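Local coordinates for protein Asp/Glu-specific dipeptidyl-peptidase (PDB 5JXF) that removes dipeptides from the N-terminus of oligopeptides as a serine peptidase of family S46, with strict specificity for Asp or Glu at the P1 position, at residues N109-S112 and Y117-N120; G322-R325 and A329-I332; K593-S596 and Y602-P605. One frame throughout, in Å; residues are numbered along the deposited sequence.

Contact 1: N109-S112 and Y117-N120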
ATOM      1  N   ASN A 109      18.970 -20.139 -17.936  1.00 67.18           N
ATOM      2  CA  ASN A 109      19.690 -21.275 -18.469  1.00 72.89           C
ATOM      3  C   ASN A 109      20.991 -20.837 -19.154  1.00 66.98           C
ATOM      4  O   ASN A 109      21.974 -21.572 -19.050  1.00 68.66           O
ATOM      5  CB  ASN A 109      18.824 -22.092 -19.432  1.00 75.09           C
ATOM      6  CG  ASN A 109      19.491 -23.398 -19.842  1.00 85.01           C
ATOM      7  OD1 ASN A 109      20.030 -24.131 -19.003  1.00 86.97           O
ATOM      8  ND2 ASN A 109      19.453 -23.701 -21.136  1.00 90.83           N
ATOM      9  N   HIS A 110      21.066 -19.675 -19.829  1.00 59.61           N
ATOM     10  CA  HIS A 110      22.422 -19.372 -20.300  1.00 67.38           C
ATOM     11  C   HIS A 110      23.125 -18.357 -19.397  1.00 71.94           C
ATOM     12  O   HIS A 110      24.080 -17.718 -19.830  1.00 77.66           O
ATOM     13  CB  HIS A 110      22.540 -18.858 -21.751  1.00 71.30           C
ATOM     14  CG  HIS A 110      21.690 -19.586 -22.753  1.00 75.34           C
ATOM     15  ND1 HIS A 110      22.133 -19.822 -24.042  1.00 76.72           N
ATOM     16  CD2 HIS A 110      20.385 -19.885 -22.755  1.00 73.56           C
ATOM     17  CE1 HIS A 110      21.164 -20.394 -24.734  1.00 73.08           C
ATOM     18  NE2 HIS A 110      20.068 -20.387 -24.003  1.00 74.21           N
ATOM     19  N   SER A 111      22.668 -18.169 -18.168  1.00 69.54           N
ATOM     20  CA  SER A 111      23.396 -17.255 -17.295  1.00 74.82           C
ATOM     21  C   SER A 111      24.392 -18.022 -16.429  1.00 77.44           C
ATOM     22  O   SER A 111      24.243 -19.222 -16.196  1.00 70.16           O
ATOM     23  CB  SER A 111      22.422 -16.458 -16.430  1.00 74.63           C
ATOM     24  OG  SER A 111      21.624 -15.625 -17.251  1.00 74.45           O
ATOM     25  N   SER A 112      25.423 -17.313 -15.984  1.00 82.00           N
ATOM     26  CA  SER A 112      26.441 -17.850 -15.088  1.00 81.74           C
ATOM     27  C   SER A 112      27.062 -16.675 -14.331  1.00 81.84           C
ATOM     28  O   SER A 112      26.542 -15.562 -14.384  1.00 76.36           O
ATOM     29  CB  SER A 112      27.508 -18.631 -15.859  1.00 80.01           C
ATOM     30  OG  SER A 112      28.246 -17.771 -16.705  1.00 76.47           O
ATOM     31  N   TYR A 117      23.278 -12.893 -17.537  1.00 61.33           N
ATOM     32  CA  TYR A 117      22.239 -12.277 -18.359  1.00 63.58           C
ATOM     33  C   TYR A 117      20.981 -11.969 -17.567  1.00 65.18           C
ATOM     34  O   TYR A 117      20.242 -11.052 -17.920  1.00 70.09           O
ATOM     35  CB  TYR A 117      21.880 -13.175 -19.551  1.00 61.88           C
ATOM     36  CG  TYR A 117      23.054 -13.457 -20.450  1.00 70.12           C
ATOM     37  CD1 TYR A 117      23.704 -12.422 -21.105  1.00 71.27           C
ATOM     38  CD2 TYR A 117      23.511 -14.753 -20.648  1.00 74.09           C
ATOM     39  CE1 TYR A 117      24.781 -12.661 -21.928  1.00 74.69           C
ATOM     40  CE2 TYR A 117      24.594 -15.004 -21.476  1.00 77.74           C
ATOM     41  CZ  TYR A 117      25.225 -13.950 -22.115  1.00 76.02           C
ATOM     42  OH  TYR A 117      26.304 -14.177 -22.939  1.00 75.53           O
ATOM     43  N   LEU A 118      20.722 -12.755 -16.524  1.00 61.94           N
ATOM     44  CA  LEU A 118      19.650 -12.443 -15.585  1.00 64.29           C
ATOM     45  C   LEU A 118      19.815 -10.993 -15.111  1.00 66.28           C
ATOM     46  O   LEU A 118      18.905 -10.183 -15.240  1.00 70.99           O
ATOM     47  CB  LEU A 118      19.654 -13.416 -14.394  1.00 65.35           C
ATOM     48  CG  LEU A 118      19.151 -14.845 -14.675  1.00 67.93           C
ATOM     49  CD1 LEU A 118      19.517 -15.821 -13.560  1.00 70.24           C
ATOM     50  CD2 LEU A 118      17.645 -14.849 -14.891  1.00 66.82           C
ATOM     51  N   THR A 119      21.000 -10.664 -14.602  1.00 66.38           N
ATOM     52  CA  THR A 119      21.268  -9.317 -14.101  1.00 64.05           C
ATOM     53  C   THR A 119      21.452  -8.299 -15.227  1.00 61.89           C
ATOM     54  O   THR A 119      20.843  -7.237 -15.211  1.00 69.66           O
ATOM     55  CB  THR A 119      22.515  -9.293 -13.208  1.00 65.92           C
ATOM     56  OG1 THR A 119      22.364 -10.250 -12.153  1.00 71.57           O
ATOM     57  CG2 THR A 119      22.713  -7.900 -12.594  1.00 66.61           C
ATOM     58  N   ASN A 120      22.268  -8.642 -16.216  1.00 60.90           N
ATOM     59  CA  ASN A 120      22.722  -7.675 -17.217  1.00 60.31           C
ATOM     60  C   ASN A 120      21.863  -7.553 -18.470  1.00 61.29           C
ATOM     61  O   ASN A 120      22.032  -6.624 -19.268  1.00 57.04           O
ATOM     62  CB  ASN A 120      24.149  -8.028 -17.616  1.00 60.89           C
ATOM     63  CG  ASN A 120      25.126  -7.803 -16.478  1.00 72.48           C
ATOM     64  OD1 ASN A 120      24.995  -6.836 -15.722  1.00 80.37           O
ATOM     65  ND2 ASN A 120      26.087  -8.707 -16.328  1.00 75.67           N
TER
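Ser-111 OG takes a hydrogen bond from Leu-118 N at 3.1 Å. The bond is bent, with an N-H...O angle of 141°. The hydroxyl is also hydrogen-bonded to Ile-107 O, one turn back in helix 100-109. It therefore links the end of one helix to the first turn of the next. The side chain is placed for this by chi1 of -65°, which sets OG beside its own backbone N and opposite the carbonyl carbon. CG of Leu-118 packs 4.0 Å from Ser-111 CB. His-110 O meets the edge of the Tyr-117 ring, near its plane, 3.1 Å from CD2. The arrangement is a helix-loop-helix connection. Helix 100-109, which carries His-101 of the probable charge relay system, ends just before His-110, and helix 117-120 starts after a short loop. Without the Ser-111 hydroxyl, as with an alanine here, Leu-118 N would probably lose this acceptor and Ile-107 O its partner. Further out, Leu-118 also rests on Phe-104 and Ile-107, and Tyr-117 meets Phe-122 edge-to-face. The imidazole of His-110 leads away from helix 117-120, and its NE2 is hydrogen-bonded to Asn-133 OD1.

Contact 2: G322-R325 and A329-I332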
ATOM      1  N   GLY A 322      16.292 -16.144   1.601  1.00 75.61           N
ATOM      2  CA  GLY A 322      17.453 -15.903   2.442  1.00 81.20           C
ATOM      3  C   GLY A 322      18.771 -16.191   1.743  1.00 80.75           C
ATOM      4  O   GLY A 322      19.652 -15.335   1.683  1.00 79.66           O
ATOM      5  N   PHE A 323      18.904 -17.396   1.201  1.00 77.13           N
ATOM      6  CA  PHE A 323      20.140 -17.798   0.536  1.00 80.59           C
ATOM      7  C   PHE A 323      20.428 -17.001  -0.736  1.00 80.46           C
ATOM      8  O   PHE A 323      21.589 -16.795  -1.095  1.00 77.22           O
ATOM      9  CB  PHE A 323      20.107 -19.287   0.196  1.00 76.67           C
ATOM     10  CG  PHE A 323      20.305 -20.189   1.379  1.00 80.26           C
ATOM     11  CD1 PHE A 323      19.220 -20.654   2.101  1.00 81.33           C
ATOM     12  CD2 PHE A 323      21.579 -20.573   1.764  1.00 79.21           C
ATOM     13  CE1 PHE A 323      19.403 -21.488   3.183  1.00 85.78           C
ATOM     14  CE2 PHE A 323      21.769 -21.404   2.845  1.00 79.73           C
ATOM     15  CZ  PHE A 323      20.680 -21.861   3.558  1.00 84.43           C
ATOM     16  N   MET A 324      19.375 -16.563  -1.417  1.00 78.43           N
ATOM     17  CA  MET A 324      19.532 -15.860  -2.688  1.00 71.09           C
ATOM     18  C   MET A 324      19.886 -14.376  -2.508  1.00 71.12           C
ATOM     19  O   MET A 324      20.541 -13.788  -3.365  1.00 64.42           O
ATOM     20  CB  MET A 324      18.262 -15.989  -3.521  1.00 63.93           C
ATOM     21  CG  MET A 324      17.898 -17.423  -3.862  1.00 63.83           C
ATOM     22  SD  MET A 324      16.201 -17.553  -4.452  1.00 64.54           S
ATOM     23  CE  MET A 324      16.327 -16.684  -6.000  1.00 52.83           C
ATOM     24  N   ARG A 325      19.447 -13.766  -1.412  1.00 69.86           N
ATOM     25  CA  ARG A 325      19.802 -12.367  -1.152  1.00 70.53           C
ATOM     26  C   ARG A 325      21.237 -12.263  -0.635  1.00 74.82           C
ATOM     27  O   ARG A 325      21.811 -11.178  -0.581  1.00 87.99           O
ATOM     28  CB  ARG A 325      18.827 -11.732  -0.152  1.00 71.74           C
ATOM     29  CG  ARG A 325      17.382 -11.684  -0.632  1.00 67.68           C
ATOM     30  CD  ARG A 325      16.421 -11.273   0.483  1.00 72.47           C
ATOM     31  NE  ARG A 325      16.222  -9.831   0.540  1.00 85.48           N
ATOM     32  CZ  ARG A 325      15.115  -9.211   0.141  1.00 83.06           C
ATOM     33  NH1 ARG A 325      14.095  -9.910  -0.325  1.00 73.93           N
ATOM     34  NH2 ARG A 325      15.022  -7.889   0.229  1.00 92.51           N
ATOM     35  N   ALA A 329      25.369 -16.478  -6.884  1.00 74.00           N
ATOM     36  CA  ALA A 329      25.529 -17.782  -7.525  1.00 78.65           C
ATOM     37  C   ALA A 329      24.338 -18.692  -7.214  1.00 75.75           C
ATOM     38  O   ALA A 329      23.879 -19.457  -8.075  1.00 74.00           O
ATOM     39  CB  ALA A 329      26.834 -18.431  -7.082  1.00 79.70           C
ATOM     40  N   ILE A 330      23.847 -18.597  -5.979  1.00 68.94           N
ATOM     41  CA  ILE A 330      22.650 -19.308  -5.545  1.00 70.42           C
ATOM     42  C   ILE A 330      21.408 -18.645  -6.153  1.00 70.30           C
ATOM     43  O   ILE A 330      20.418 -19.317  -6.459  1.00 73.46           O
ATOM     44  CB  ILE A 330      22.554 -19.352  -3.995  1.00 77.94           C
ATOM     45  CG1 ILE A 330      23.693 -20.197  -3.419  1.00 76.95           C
ATOM     46  CG2 ILE A 330      21.218 -19.910  -3.530  1.00 72.24           C
ATOM     47  CD1 ILE A 330      23.586 -20.446  -1.933  1.00 73.13           C
ATOM     48  N   LYS A 331      21.472 -17.332  -6.361  1.00 69.09           N
ATOM     49  CA  LYS A 331      20.390 -16.626  -7.045  1.00 71.15           C
ATOM     50  C   LYS A 331      20.262 -17.039  -8.521  1.00 67.08           C
ATOM     51  O   LYS A 331      19.157 -17.106  -9.058  1.00 60.60           O
ATOM     52  CB  LYS A 331      20.578 -15.109  -6.949  1.00 70.55           C
ATOM     53  CG  LYS A 331      19.341 -14.323  -7.363  1.00 69.38           C
ATOM     54  CD  LYS A 331      19.586 -12.823  -7.408  1.00 69.58           C
ATOM     55  CE  LYS A 331      18.268 -12.080  -7.565  1.00 71.05           C
ATOM     56  NZ  LYS A 331      18.457 -10.605  -7.671  1.00 70.38           N
ATOM     57  N   ILE A 332      21.386 -17.302  -9.179  1.00 63.92           N
ATOM     58  CA  ILE A 332      21.357 -17.738 -10.575  1.00 65.48           C
ATOM     59  C   ILE A 332      20.811 -19.170 -10.655  1.00 64.11           C
ATOM     60  O   ILE A 332      20.119 -19.535 -11.605  1.00 67.46           O
ATOM     61  CB  ILE A 332      22.758 -17.666 -11.224  1.00 67.50           C
ATOM     62  CG1 ILE A 332      23.241 -16.222 -11.300  1.00 70.48           C
ATOM     63  CG2 ILE A 332      22.751 -18.273 -12.618  1.00 78.06           C
ATOM     64  CD1 ILE A 332      24.581 -16.081 -11.960  1.00 69.67           C
TER
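This is apolar packing at a tight turn between two consecutive helices. Segment 322-325 lies late in helix 295-325, and segment 329-332 lies in the first turns of helix 328-357. They flank a short connection between two consecutive helices of the long helical part of the chain. The backbones come close where Met-324 faces Lys-331, with their CA atoms 4.5 Å apart. Ile-330 fills one side of the joint. Its CG2 methyl sits 3.9 Å from Phe-323 CB, so it meets the root of that side chain. The same methyl lies 4.2 Å from Met-324 CG. CG2 is set opposite the backbone N of Ile-330, and CG1 takes the place beside that N (chi1 -66°). Ile-330 CD1 approaches the Phe-323 ring obliquely, 4.2 Å from CD2. The Phe-323 side chain also packs on Val-462 and Lys-465 of helix 460-477. Ile-330 touches Val-462 too, so both helices of the turn share that neighbour. Met-324 is buried. Its side chain also packs on Tyr-334 and Tyr-338 of helix 328-357. Lys-331 runs out extended, and its charged end makes a cation-pi contact with Tyr-621. The first carbons of the lysine chain take part in the joint: CB lies 3.8 Å from Met-324 O. The methionine and lysine side chains cross at about a right angle, with Met-324 CE 4.1 Å from Lys-331 CG.

Contact 3: K593-S596 and Y602-P605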
ATOM      1  N   LYS A 593      -8.958   0.880 -19.363  1.00 40.73           N
ATOM      2  CA  LYS A 593      -9.862   1.352 -18.325  1.00 47.36           C
ATOM      3  C   LYS A 593      -9.247   1.162 -16.945  1.00 47.72           C
ATOM      4  O   LYS A 593      -8.820   0.057 -16.608  1.00 47.80           O
ATOM      5  CB  LYS A 593     -11.203   0.606 -18.386  1.00 51.03           C
ATOM      6  CG  LYS A 593     -12.346   1.301 -17.637  1.00 56.43           C
ATOM      7  CD  LYS A 593     -12.439   2.729 -18.146  1.00 60.44           C
ATOM      8  CE  LYS A 593     -13.820   3.311 -18.056  1.00 63.34           C
ATOM      9  NZ  LYS A 593     -13.884   4.487 -18.978  1.00 65.93           N
ATOM     10  N   GLY A 594      -9.229   2.218 -16.138  1.00 45.54           N
ATOM     11  CA  GLY A 594      -8.805   2.088 -14.751  1.00 41.39           C
ATOM     12  C   GLY A 594      -9.846   1.377 -13.910  1.00 44.01           C
ATOM     13  O   GLY A 594     -10.783   0.777 -14.444  1.00 48.78           O
ATOM     14  N   TYR A 595      -9.688   1.452 -12.583  1.00 51.62           N
ATOM     15  CA  TYR A 595     -10.673   0.897 -11.650  1.00 48.46           C
ATOM     16  C   TYR A 595     -10.493   1.429 -10.219  1.00 45.12           C
ATOM     17  O   TYR A 595      -9.523   2.123  -9.919  1.00 47.94           O
ATOM     18  CB  TYR A 595     -10.604  -0.628 -11.633  1.00 47.49           C
ATOM     19  CG  TYR A 595      -9.377  -1.188 -10.936  1.00 48.01           C
ATOM     20  CD1 TYR A 595      -8.118  -1.124 -11.525  1.00 45.69           C
ATOM     21  CD2 TYR A 595      -9.481  -1.806  -9.700  1.00 45.06           C
ATOM     22  CE1 TYR A 595      -6.991  -1.652 -10.887  1.00 39.33           C
ATOM     23  CE2 TYR A 595      -8.366  -2.337  -9.064  1.00 46.39           C
ATOM     24  CZ  TYR A 595      -7.127  -2.257  -9.672  1.00 39.79           C
ATOM     25  OH  TYR A 595      -6.034  -2.779  -9.019  1.00 51.62           O
ATOM     26  N   SER A 596     -11.443   1.080  -9.353  1.00 52.87           N
ATOM     27  CA  SER A 596     -11.441   1.506  -7.954  1.00 46.97           C
ATOM     28  C   SER A 596     -11.353   0.324  -7.000  1.00 51.04           C
ATOM     29  O   SER A 596     -12.312  -0.431  -6.835  1.00 48.17           O
ATOM     30  CB  SER A 596     -12.690   2.310  -7.639  1.00 49.20           C
ATOM     31  OG  SER A 596     -12.748   2.560  -6.239  1.00 57.73           O
ATOM     32  N   TYR A 602      -9.040   5.754  -6.776  1.00 54.45           N
ATOM     33  CA  TYR A 602      -9.149   5.362  -8.162  1.00 52.10           C
ATOM     34  C   TYR A 602      -7.774   5.088  -8.751  1.00 49.89           C
ATOM     35  O   TYR A 602      -6.827   5.838  -8.508  1.00 51.88           O
ATOM     36  CB  TYR A 602      -9.884   6.424  -8.989  1.00 50.41           C
ATOM     37  CG  TYR A 602     -10.276   5.890 -10.348  1.00 49.02           C
ATOM     38  CD1 TYR A 602     -11.438   5.145 -10.512  1.00 54.48           C
ATOM     39  CD2 TYR A 602      -9.456   6.077 -11.453  1.00 46.48           C
ATOM     40  CE1 TYR A 602     -11.791   4.621 -11.749  1.00 51.25           C
ATOM     41  CE2 TYR A 602      -9.800   5.555 -12.699  1.00 50.03           C
ATOM     42  CZ  TYR A 602     -10.970   4.832 -12.837  1.00 54.70           C
ATOM     43  OH  TYR A 602     -11.325   4.312 -14.067  1.00 71.53           O
ATOM     44  N   TYR A 603      -7.664   3.998  -9.512  1.00 49.87           N
ATOM     45  CA  TYR A 603      -6.421   3.689 -10.202  1.00 46.05           C
ATOM     46  C   TYR A 603      -6.573   4.057 -11.666  1.00 48.38           C
ATOM     47  O   TYR A 603      -7.476   3.569 -12.349  1.00 43.95           O
ATOM     48  CB  TYR A 603      -6.053   2.219 -10.069  1.00 47.48           C
ATOM     49  CG  TYR A 603      -5.527   1.786  -8.725  1.00 47.67           C
ATOM     50  CD1 TYR A 603      -5.117   2.713  -7.773  1.00 57.19           C
ATOM     51  CD2 TYR A 603      -5.449   0.437  -8.406  1.00 47.17           C
ATOM     52  CE1 TYR A 603      -4.641   2.299  -6.534  1.00 57.50           C
ATOM     53  CE2 TYR A 603      -4.972   0.011  -7.189  1.00 46.53           C
ATOM     54  CZ  TYR A 603      -4.573   0.947  -6.250  1.00 57.48           C
ATOM     55  OH  TYR A 603      -4.099   0.517  -5.034  1.00 55.91           O
ATOM     56  N   ASN A 604      -5.706   4.941 -12.138  1.00 47.51           N
ATOM     57  CA  ASN A 604      -5.747   5.354 -13.520  1.00 44.26           C
ATOM     58  C   ASN A 604      -5.229   4.233 -14.412  1.00 43.16           C
ATOM     59  O   ASN A 604      -4.451   3.402 -13.950  1.00 42.32           O
ATOM     60  CB  ASN A 604      -4.922   6.614 -13.712  1.00 46.74           C
ATOM     61  CG  ASN A 604      -5.541   7.816 -13.040  1.00 62.52           C
ATOM     62  OD1 ASN A 604      -6.758   8.005 -13.082  1.00 66.59           O
ATOM     63  ND2 ASN A 604      -4.708   8.625 -12.393  1.00 65.23           N
ATOM     64  N   PRO A 605      -5.638   4.217 -15.694  1.00 45.03           N
ATOM     65  CA  PRO A 605      -5.281   3.117 -16.613  1.00 44.25           C
ATOM     66  C   PRO A 605      -3.848   3.102 -17.157  1.00 48.39           C
ATOM     67  O   PRO A 605      -3.491   2.126 -17.824  1.00 42.74           O
ATOM     68  CB  PRO A 605      -6.271   3.307 -17.767  1.00 42.39           C
ATOM     69  CG  PRO A 605      -6.564   4.784 -17.751  1.00 49.91           C
ATOM     70  CD  PRO A 605      -6.646   5.117 -16.282  1.00 42.64           C
TER
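Two backbone hydrogen bonds join Tyr-595 and Tyr-603. Tyr-603 N gives a nearly straight bond of 2.7 Å to Tyr-595 O (168° at the hydrogen). The return bond, Tyr-595 N to Tyr-603 O, is longer at 3.1 Å. A CA-H...O contact adds to them: Gly-594 CA lies 3.1 Å from Tyr-603 O. These bonds make an antiparallel hydrogen-bonded pair in the beta hairpin of strands 595-598 and 601-608, at the edge of the chain's eight-stranded sheet. The sheet runs on across the interface: Tyr-602 and Tyr-603 also pair, antiparallel, with a strand of the second subunit. Among the rings, Tyr-603 turns its edge to the face of Tyr-595 in an offset edge-to-face stack, with planes at 88° and centroids 5.3 Å apart. Chi1 of 72° holds the Tyr-595 ring between its own backbone N and carbonyl carbon, alongside Tyr-603. Tyr-595 OH is hydrogen-bonded to Glu-683. Its side chain lies about 9 Å from that of Arg-680, which by similarity recognises the acidic P1 residue. The Tyr-602 ring has Tyr-595 O over one face, offset toward the rim, and its OH lies 3.3 Å from Gly-594 C. By van der Waals contact, Pro-605 CB rests 3.5 Å from Gly-594 N.

How the contacts relate
From the N terminus, contact 1 closes first, over the short loop between helices 100-109 and 117-120. Contact 2 follows about two hundred residues later and closes the turn between helices 295-325 and 328-357. Contact 3 closes the hairpin of strands 595-598 and 601-608. The three are in series; none nests in or crosses another. Contacts 1 and 2 still touch in space: Ser-112 O and Leu-118 CD1 pack on Ile-332, and Gln-108 NE2 bonds to Ile-332 O. These touches bring the loop and helices of contact 1 against helix 328-357. Contact 3 stands apart, its nearest atoms about 21 Å from contact 2, in the sheet that continues into the second subunit.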